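Nicastrin (Dictyostelium purpureum, PDB 4R12) probably serves as an essential subunit of gamma-secretase, the complex that cleaves membrane proteins such as Notch receptors within the membrane. Local coordinates at residues Trp201-Ser206 / Asn260-Phe265. Residues are numbered along the deposited sequence; the frame is centred on the assembly and turned at random.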
loop_
_atom_site.group_PDB
_atom_site.type_symbol
_atom_site.label_atom_id
_atom_site.label_comp_id
_atom_site.label_asym_id
_atom_site.label_seq_id
_atom_site.Cartn_x
_atom_site.Cartn_y
_atom_site.Cartn_z
ATOM N N TRP A 201 -8.956 5.246 10.925
ATOM C CA TRP A 201 -8.369 5.745 12.170
ATOM C C TRP A 201 -9.136 5.233 13.378
ATOM O O TRP A 201 -10.290 4.786 13.271
ATOM C CB TRP A 201 -8.299 7.288 12.185
ATOM C CG TRP A 201 -9.619 7.999 12.148
ATOM C CD1 TRP A 201 -10.325 8.357 11.035
ATOM C CD2 TRP A 201 -10.375 8.469 13.270
ATOM N NE1 TRP A 201 -11.483 9.004 11.394
ATOM C CE2 TRP A 201 -11.540 9.080 12.759
ATOM C CE3 TRP A 201 -10.199 8.407 14.658
ATOM C CZ2 TRP A 201 -12.516 9.636 13.588
ATOM C CZ3 TRP A 201 -11.172 8.960 15.476
ATOM C CH2 TRP A 201 -12.309 9.574 14.936
ATOM N N SER A 202 -8.493 5.291 14.537
ATOM C CA SER A 202 -9.035 4.632 15.712
ATOM C C SER A 202 -8.483 5.229 16.983
ATOM O O SER A 202 -7.338 5.675 17.022
ATOM C CB SER A 202 -8.722 3.135 15.678
ATOM O OG SER A 202 -9.244 2.478 16.823
ATOM N N SER A 203 -9.312 5.198 18.024
ATOM C CA SER A 203 -8.912 5.552 19.374
ATOM C C SER A 203 -9.537 4.546 20.347
ATOM O O SER A 203 -10.638 4.066 20.102
ATOM C CB SER A 203 -9.352 6.978 19.708
ATOM O OG SER A 203 -9.230 7.227 21.097
ATOM N N PHE A 204 -8.827 4.207 21.419
ATOM C CA PHE A 204 -9.399 3.372 22.478
ATOM C C PHE A 204 -10.491 4.106 23.261
ATOM O O PHE A 204 -11.337 3.457 23.882
ATOM C CB PHE A 204 -8.316 2.897 23.455
ATOM C CG PHE A 204 -7.467 1.764 22.937
ATOM C CD1 PHE A 204 -7.979 0.471 22.845
ATOM C CD2 PHE A 204 -6.144 1.985 22.569
ATOM C CE1 PHE A 204 -7.191 -0.578 22.382
ATOM C CE2 PHE A 204 -5.345 0.937 22.102
ATOM C CZ PHE A 204 -5.866 -0.345 22.016
ATOM N N SER A 205 -10.467 5.442 23.263
ATOM C CA SER A 205 -11.502 6.205 23.973
ATOM C C SER A 205 -12.814 6.099 23.215
ATOM O O SER A 205 -12.824 6.216 21.994
ATOM C CB SER A 205 -11.116 7.684 24.131
ATOM O OG SER A 205 -9.857 7.826 24.767
ATOM N N SER A 206 -13.913 5.883 23.933
ATOM C CA SER A 206 -15.221 5.759 23.295
ATOM C C SER A 206 -15.605 7.099 22.672
ATOM O O SER A 206 -16.269 7.172 21.639
ATOM C CB SER A 206 -16.280 5.298 24.306
ATOM O OG SER A 206 -16.538 6.290 25.284
ATOM N N ASN A 260 -2.826 10.826 30.113
ATOM C CA ASN A 260 -3.371 12.177 30.195
ATOM C C ASN A 260 -3.497 12.800 28.810
ATOM O O ASN A 260 -3.901 13.948 28.669
ATOM C CB ASN A 260 -2.516 13.051 31.122
ATOM C CG ASN A 260 -1.091 13.232 30.624
ATOM O OD1 ASN A 260 -0.583 12.430 29.851
ATOM N ND2 ASN A 260 -0.438 14.297 31.079
ATOM N N LYS A 261 -3.165 12.021 27.785
ATOM C CA LYS A 261 -3.347 12.450 26.402
ATOM C C LYS A 261 -4.133 11.406 25.627
ATOM O O LYS A 261 -4.139 10.231 25.987
ATOM C CB LYS A 261 -2.000 12.698 25.729
ATOM C CG LYS A 261 -1.189 13.849 26.362
ATOM C CD LYS A 261 -0.016 14.243 25.482
ATOM C CE LYS A 261 0.827 15.336 26.133
ATOM N NZ LYS A 261 1.977 15.673 25.253
ATOM N N GLU A 262 -4.807 11.836 24.569
ATOM C CA GLU A 262 -5.489 10.895 23.694
ATOM C C GLU A 262 -4.492 10.333 22.695
ATOM O O GLU A 262 -3.570 11.037 22.270
ATOM C CB GLU A 262 -6.647 11.576 22.960
ATOM C CG GLU A 262 -7.740 12.100 23.864
ATOM C CD GLU A 262 -8.678 11.014 24.364
ATOM O OE1 GLU A 262 -8.491 9.825 24.018
ATOM O OE2 GLU A 262 -9.618 11.360 25.103
ATOM N N VAL A 263 -4.654 9.071 22.325
ATOM C CA VAL A 263 -3.859 8.524 21.238
ATOM C C VAL A 263 -4.788 8.140 20.099
ATOM O O VAL A 263 -5.782 7.435 20.303
ATOM C CB VAL A 263 -3.018 7.301 21.675
ATOM C CG1 VAL A 263 -2.246 6.748 20.491
ATOM C CG2 VAL A 263 -2.043 7.699 22.782
ATOM N N VAL A 264 -4.468 8.629 18.907
ATOM C CA VAL A 264 -5.187 8.270 17.694
ATOM C C VAL A 264 -4.246 7.518 16.754
ATOM O O VAL A 264 -3.152 7.987 16.454
ATOM C CB VAL A 264 -5.759 9.514 16.975
ATOM C CG1 VAL A 264 -6.260 9.149 15.581
ATOM C CG2 VAL A 264 -6.878 10.130 17.794
ATOM N N PHE A 265 -4.676 6.343 16.311
ATOM C CA PHE A 265 -3.895 5.557 15.366
ATOM C C PHE A 265 -4.483 5.766 13.989
ATOM O O PHE A 265 -5.704 5.660 13.818
ATOM C CB PHE A 265 -3.910 4.066 15.741
ATOM C CG PHE A 265 -3.502 3.795 17.167
ATOM C CD1 PHE A 265 -2.160 3.662 17.505
ATOM C CD2 PHE A 265 -4.453 3.683 18.163
ATOM C CE1 PHE A 265 -1.779 3.416 18.813
ATOM C CE2 PHE A 265 -4.081 3.434 19.479
ATOM C CZ PHE A 265 -2.738 3.304 19.798
HETATM O O HOH W 1 -6.163 5.363 21.979
#
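The Phe265 ring crosses that of Phe204 at a slant, CE2 of Phe265 lying 3.8 Å from CE2 of Phe204. With its CG beside the backbone N (chi1 -53°), the Phe265 ring brings CD2 near Ser202 O, and helix 234-252 covers both phenylalanines through Ile248. On the other side of the sheet, the CE3 corner of the Trp201 indole touches the CG1 methyl of Val264 at 4.1 Å. Between these apolar layers runs an antiparallel pairing of strand 192-203 with strand 262-268 of the large lobe, where Ser202 and Phe265 form a hydrogen-bonded pair. Ser202 N gives to Phe265 O at 2.9 Å, and the returning bond, from Phe265 N to Ser202 O at 2.8 Å, is straighter (167° at the hydrogen). Further along, a water links the two backbones, accepting from Phe204 N and donating to Val263 O at 2.7 Å. Here the chain folds into an ST turn: Ser203 OG accepts from Ser205 N at 3.1 Å. The turn brings Ser205 OG to Glu262, whose chain is folded about CB-CG (chi2 -78°) so that OE1 receives the hydroxyl on its syn lone pair at 2.5 Å, while OE2 accepts from Asp209 N. An alanine at Glu262 would probably leave the Ser205 hydroxyl and the Asp209 amide without the carboxylate that accepts from both and the turn less firmly held. The worked lesson is that, beside the paired strands, a water and a carboxylate supply the links, the two carboxylate oxygens tying separate points of the departing chain to strand 262-268.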